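Local coordinates for uncharacterized protein (PDB 4QPV) that is of unknown function, a staphylococcal member of the DUF1672 family whose fold is built from a repeat of a kinked helix followed by three beta strands, at residues I41-S44 against K45-D49; A52-G55 against E56-F59. All blocks are in the same frame, centred on the assembly; numbering follows the deposited sequence.

Interaction 1 (I41-S44 against K45-D49); sequences IEFS and KKHKD
The carbonyl oxygen of I41 takes two donors, the hydroxyl of S44 and the backbone N of K45, in the last turns of helix 38-46, just before the break at H47 that leads into helix 48-63. The two helices run on to the three-stranded antiparallel sheet 67-98, in a protein whose fold is described as a kinked-helix-beta-beta-beta repeat. The S44 bond is short, OG to I41 O at 2.6 Å, and comes in 16° from the carbonyl plane; a chi1 of 76°, which sets OG between the backbone N and the carbonyl carbon, turns the hydroxyl back to that oxygen. K45 N, by contrast, reaches I41 O weakly and shares itself with E42 O, again weakly. K46 N makes a sounder bond to E42 O, 3.2 Å away, while F43 O receives weak bonds from K46 N and H47 N. Four of the five backbone bonds are thus weak in this last turn before H47 leaves helical geometry and takes the N-cap position of the next helix.

One turn on from F43, the H47 ring leans obliquely over the F43 ring, with H47 CD2 3.4 Å above its plane, over the centre. The planes are inclined by 36° and the centroids are 4.3 Å apart. I103 touches both rings, and V79 of strand 78-87 meets F43 and S44. K45 runs extended beside I41, its NZ 3.8 Å from I41 CG2. E42 and K45 do not touch through their charges; one water bridges them, donating to E42 OE1 at 3.1 Å and accepting from K45 NZ at 2.8 Å.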
loop_
_atom_site.group_PDB
_atom_site.type_symbol
_atom_site.label_atom_id
_atom_site.label_comp_id
_atom_site.label_asym_id
_atom_site.label_seq_id
_atom_site.Cartn_x
_atom_site.Cartn_y
_atom_site.Cartn_z
ATOM N N ILE A 41 -14.505 -0.588 -19.037
ATOM C CA ILE A 41 -14.851 0.508 -18.120
ATOM C C ILE A 41 -16.374 0.530 -17.911
ATOM O O ILE A 41 -16.824 0.531 -16.770
ATOM C CB ILE A 41 -14.318 1.870 -18.671
ATOM C CG1 ILE A 41 -12.776 1.901 -18.632
ATOM C CG2 ILE A 41 -14.927 3.065 -17.894
ATOM C CD1 ILE A 41 -12.130 3.093 -19.486
ATOM N N GLU A 42 -17.163 0.503 -19.000
ATOM C CA GLU A 42 -18.622 0.481 -18.879
ATOM C C GLU A 42 -19.099 -0.768 -18.110
ATOM O O GLU A 42 -20.003 -0.654 -17.272
ATOM C CB GLU A 42 -19.289 0.566 -20.270
ATOM C CG GLU A 42 -20.800 0.429 -20.255
ATOM C CD GLU A 42 -21.671 1.574 -19.765
ATOM O OE1 GLU A 42 -21.150 2.525 -19.134
ATOM O OE2 GLU A 42 -22.898 1.507 -20.016
ATOM N N PHE A 43 -18.476 -1.941 -18.366
ATOM C CA PHE A 43 -18.822 -3.196 -17.672
ATOM C C PHE A 43 -18.637 -3.057 -16.148
ATOM O O PHE A 43 -19.514 -3.473 -15.379
ATOM C CB PHE A 43 -17.984 -4.380 -18.210
ATOM C CG PHE A 43 -18.403 -5.735 -17.671
ATOM C CD1 PHE A 43 -19.397 -6.471 -18.300
ATOM C CD2 PHE A 43 -17.808 -6.264 -16.528
ATOM C CE1 PHE A 43 -19.790 -7.724 -17.801
ATOM C CE2 PHE A 43 -18.196 -7.513 -16.034
ATOM C CZ PHE A 43 -19.187 -8.234 -16.673
ATOM N N SER A 44 -17.506 -2.458 -15.715
ATOM C CA SER A 44 -17.188 -2.268 -14.296
ATOM C C SER A 44 -18.276 -1.442 -13.575
ATOM O O SER A 44 -18.534 -1.663 -12.397
ATOM C CB SER A 44 -15.824 -1.595 -14.134
ATOM O OG SER A 44 -15.868 -0.209 -14.424
ATOM N N LYS A 45 -18.887 -0.491 -14.279
ATOM C CA LYS A 45 -19.924 0.371 -13.714
ATOM C C LYS A 45 -21.257 -0.371 -13.598
ATOM O O LYS A 45 -21.989 -0.166 -12.638
ATOM C CB LYS A 45 -20.095 1.631 -14.576
ATOM C CG LYS A 45 -18.895 2.556 -14.532
ATOM C CD LYS A 45 -18.995 3.590 -15.638
ATOM C CE LYS A 45 -17.789 4.494 -15.722
ATOM N NZ LYS A 45 -17.855 5.347 -16.940
ATOM N N LYS A 46 -21.560 -1.233 -14.559
ATOM C CA LYS A 46 -22.823 -1.968 -14.589
ATOM C C LYS A 46 -22.858 -3.144 -13.600
ATOM O O LYS A 46 -23.950 -3.624 -13.268
ATOM C CB LYS A 46 -23.087 -2.475 -16.011
ATOM C CG LYS A 46 -23.545 -1.386 -16.976
ATOM C CD LYS A 46 -25.031 -1.105 -16.851
ATOM C CE LYS A 46 -25.447 0.103 -17.655
ATOM N NZ LYS A 46 -26.821 0.520 -17.293
ATOM N N HIS A 47 -21.680 -3.611 -13.130
ATOM C CA HIS A 47 -21.603 -4.776 -12.246
ATOM C C HIS A 47 -20.722 -4.509 -11.028
ATOM O O HIS A 47 -20.126 -5.436 -10.488
ATOM C CB HIS A 47 -21.075 -6.001 -13.030
ATOM C CG HIS A 47 -21.852 -6.260 -14.276
ATOM N ND1 HIS A 47 -23.076 -6.916 -14.239
ATOM C CD2 HIS A 47 -21.614 -5.844 -15.539
ATOM C CE1 HIS A 47 -23.524 -6.899 -15.482
ATOM N NE2 HIS A 47 -22.675 -6.271 -16.300
ATOM N N LYS A 48 -20.693 -3.252 -10.570
ATOM C CA LYS A 48 -19.909 -2.797 -9.427
ATOM C C LYS A 48 -20.164 -3.664 -8.183
ATOM O O LYS A 48 -19.198 -4.149 -7.615
ATOM C CB LYS A 48 -20.225 -1.313 -9.147
ATOM C CG LYS A 48 -19.446 -0.699 -7.994
ATOM C CD LYS A 48 -20.031 0.660 -7.623
ATOM C CE LYS A 48 -19.420 1.236 -6.366
ATOM N NZ LYS A 48 -20.203 2.399 -5.856
ATOM N N ASP A 49 -21.443 -3.905 -7.787
ATOM C CA ASP A 49 -21.734 -4.698 -6.581
ATOM C C ASP A 49 -21.280 -6.165 -6.693
ATOM O O ASP A 49 -20.694 -6.700 -5.753
ATOM C CB ASP A 49 -23.229 -4.641 -6.228
ATOM C CG ASP A 49 -23.713 -3.253 -5.818
ATOM O OD1 ASP A 49 -22.858 -2.377 -5.548
ATOM O OD2 ASP A 49 -24.937 -3.037 -5.799
HETATM O O HOH W 1 -18.398 3.940 -19.350
#

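Interaction 2 (A52-G55 against E56-F59); sequences AKRG and EQFF
Q57 OE1 lies at the edge of the R54 guanidinium, close to its plane, as the acceptor of a hydrogen bond, whereas the carbonyl oxygen G55 O lies at the edge of the F59 ring, in its plane and 3.3 Å from F59 CD1. Both pairs belong to regular alpha-helix within 48-63, where E56 N bonds to A52 O at 3.0 Å and Q57 N to K53 O at 2.9 Å in the i to i+4 pattern; F59 N bonds weakly to G55 O.

R54 NH1 donates to Q57 OE1 over 2.8 Å, but stands above the amide rather than on a lone pair, 35° out of the carbonyl plane. The two side chains run side by side with their planes 49° apart. R54 is bent at chi2 (-74°) and again at chi3, which folds its guanidinium back to the extended Q57. Loop carbonyls complete the polar site: R54 NE bonds to I102 O, R54 NH1 also to S107 O, and Q57 NE2 to D106 O.

Elsewhere around the helix, F58 and F59 pack against strand 90-98 and helix 116-133. E56 CG rests 3.3 Å from A52 O, while its carboxylate OE2 accepts a hydrogen bond from A69 N.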
loop_
_atom_site.group_PDB
_atom_site.type_symbol
_atom_site.label_atom_id
_atom_site.label_comp_id
_atom_site.label_asym_id
_atom_site.label_seq_id
_atom_site.Cartn_x
_atom_site.Cartn_y
_atom_site.Cartn_z
ATOM N N ALA A 52 -17.418 -6.264 -6.691
ATOM C CA ALA A 52 -16.961 -5.972 -5.322
ATOM C C ALA A 52 -17.108 -7.213 -4.431
ATOM O O ALA A 52 -16.163 -7.586 -3.736
ATOM C CB ALA A 52 -17.750 -4.805 -4.741
ATOM N N LYS A 53 -18.274 -7.895 -4.516
ATOM C CA LYS A 53 -18.561 -9.108 -3.747
ATOM C C LYS A 53 -17.565 -10.223 -4.104
ATOM O O LYS A 53 -17.047 -10.886 -3.195
ATOM C CB LYS A 53 -20.025 -9.574 -4.012
ATOM C CG LYS A 53 -20.396 -10.873 -3.299
ATOM C CD LYS A 53 -21.894 -11.180 -3.329
ATOM C CE LYS A 53 -22.405 -11.667 -4.662
ATOM N NZ LYS A 53 -23.799 -12.177 -4.545
ATOM N N ARG A 54 -17.307 -10.427 -5.417
ATOM C CA ARG A 54 -16.355 -11.461 -5.881
ATOM C C ARG A 54 -14.914 -11.125 -5.442
ATOM O O ARG A 54 -14.164 -12.029 -5.062
ATOM C CB ARG A 54 -16.435 -11.674 -7.406
ATOM C CG ARG A 54 -17.790 -12.264 -7.875
ATOM C CD ARG A 54 -17.908 -13.740 -7.515
ATOM N NE ARG A 54 -17.436 -14.602 -8.599
ATOM C CZ ARG A 54 -17.100 -15.882 -8.456
ATOM N NH1 ARG A 54 -17.107 -16.450 -7.257
ATOM N NH2 ARG A 54 -16.753 -16.600 -9.510
ATOM N N GLY A 55 -14.545 -9.850 -5.480
ATOM C CA GLY A 55 -13.225 -9.405 -5.017
ATOM C C GLY A 55 -13.026 -9.687 -3.540
ATOM O O GLY A 55 -12.012 -10.264 -3.139
ATOM N N GLU A 56 -14.045 -9.380 -2.729
ATOM C CA GLU A 56 -14.011 -9.666 -1.286
ATOM C C GLU A 56 -13.918 -11.182 -1.058
ATOM O O GLU A 56 -13.093 -11.643 -0.255
ATOM C CB GLU A 56 -15.246 -9.056 -0.601
ATOM C CG GLU A 56 -15.157 -7.527 -0.560
ATOM C CD GLU A 56 -16.468 -6.785 -0.361
ATOM O OE1 GLU A 56 -17.519 -7.441 -0.163
ATOM O OE2 GLU A 56 -16.447 -5.535 -0.426
ATOM N N GLN A 57 -14.706 -11.963 -1.829
ATOM C CA GLN A 57 -14.674 -13.425 -1.732
ATOM C C GLN A 57 -13.266 -13.951 -2.021
ATOM O O GLN A 57 -12.823 -14.877 -1.342
ATOM C CB GLN A 57 -15.683 -14.063 -2.709
ATOM C CG GLN A 57 -15.742 -15.603 -2.636
ATOM C CD GLN A 57 -16.598 -16.190 -3.731
ATOM O OE1 GLN A 57 -17.106 -15.478 -4.603
ATOM N NE2 GLN A 57 -16.829 -17.501 -3.688
ATOM N N PHE A 58 -12.598 -13.406 -3.069
ATOM C CA PHE A 58 -11.248 -13.842 -3.440
ATOM C C PHE A 58 -10.278 -13.755 -2.239
ATOM O O PHE A 58 -9.526 -14.702 -1.981
ATOM C CB PHE A 58 -10.700 -13.008 -4.611
ATOM C CG PHE A 58 -9.336 -13.458 -5.093
ATOM C CD1 PHE A 58 -8.173 -12.963 -4.506
ATOM C CD2 PHE A 58 -9.213 -14.338 -6.165
ATOM C CE1 PHE A 58 -6.909 -13.388 -4.947
ATOM C CE2 PHE A 58 -7.955 -14.760 -6.607
ATOM C CZ PHE A 58 -6.809 -14.282 -5.997
ATOM N N PHE A 59 -10.289 -12.634 -1.532
ATOM C CA PHE A 59 -9.383 -12.414 -0.398
ATOM C C PHE A 59 -9.733 -13.307 0.775
ATOM O O PHE A 59 -8.822 -13.733 1.490
ATOM C CB PHE A 59 -9.357 -10.937 0.009
ATOM C CG PHE A 59 -8.451 -10.136 -0.890
ATOM C CD1 PHE A 59 -8.911 -9.646 -2.110
ATOM C CD2 PHE A 59 -7.109 -9.936 -0.557
ATOM C CE1 PHE A 59 -8.050 -8.948 -2.973
ATOM C CE2 PHE A 59 -6.246 -9.270 -1.431
ATOM C CZ PHE A 59 -6.722 -8.782 -2.632
#

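Interactions 1 and 2 follow one another along the chain, their centres about 15 Å apart, and share helix 48-63: residues 41-49 span the end of helix 38-46, the break at H47 and the start of helix 48-63, and residues 52-59 lie in its regular body. The backbone bonding differs accordingly, mostly weak before the break and mostly sound in the body. Exposure changes too. The centre of interaction 1 lies about 24 Å from the chain centre, at the surface, whereas that of interaction 2 lies about 18 Å from it and is partly buried. Both reach the three-stranded antiparallel sheet 67-98, interaction 1 through V79 and interaction 2 through strands 67-75 and 90-98, and both contact the loop beyond that sheet.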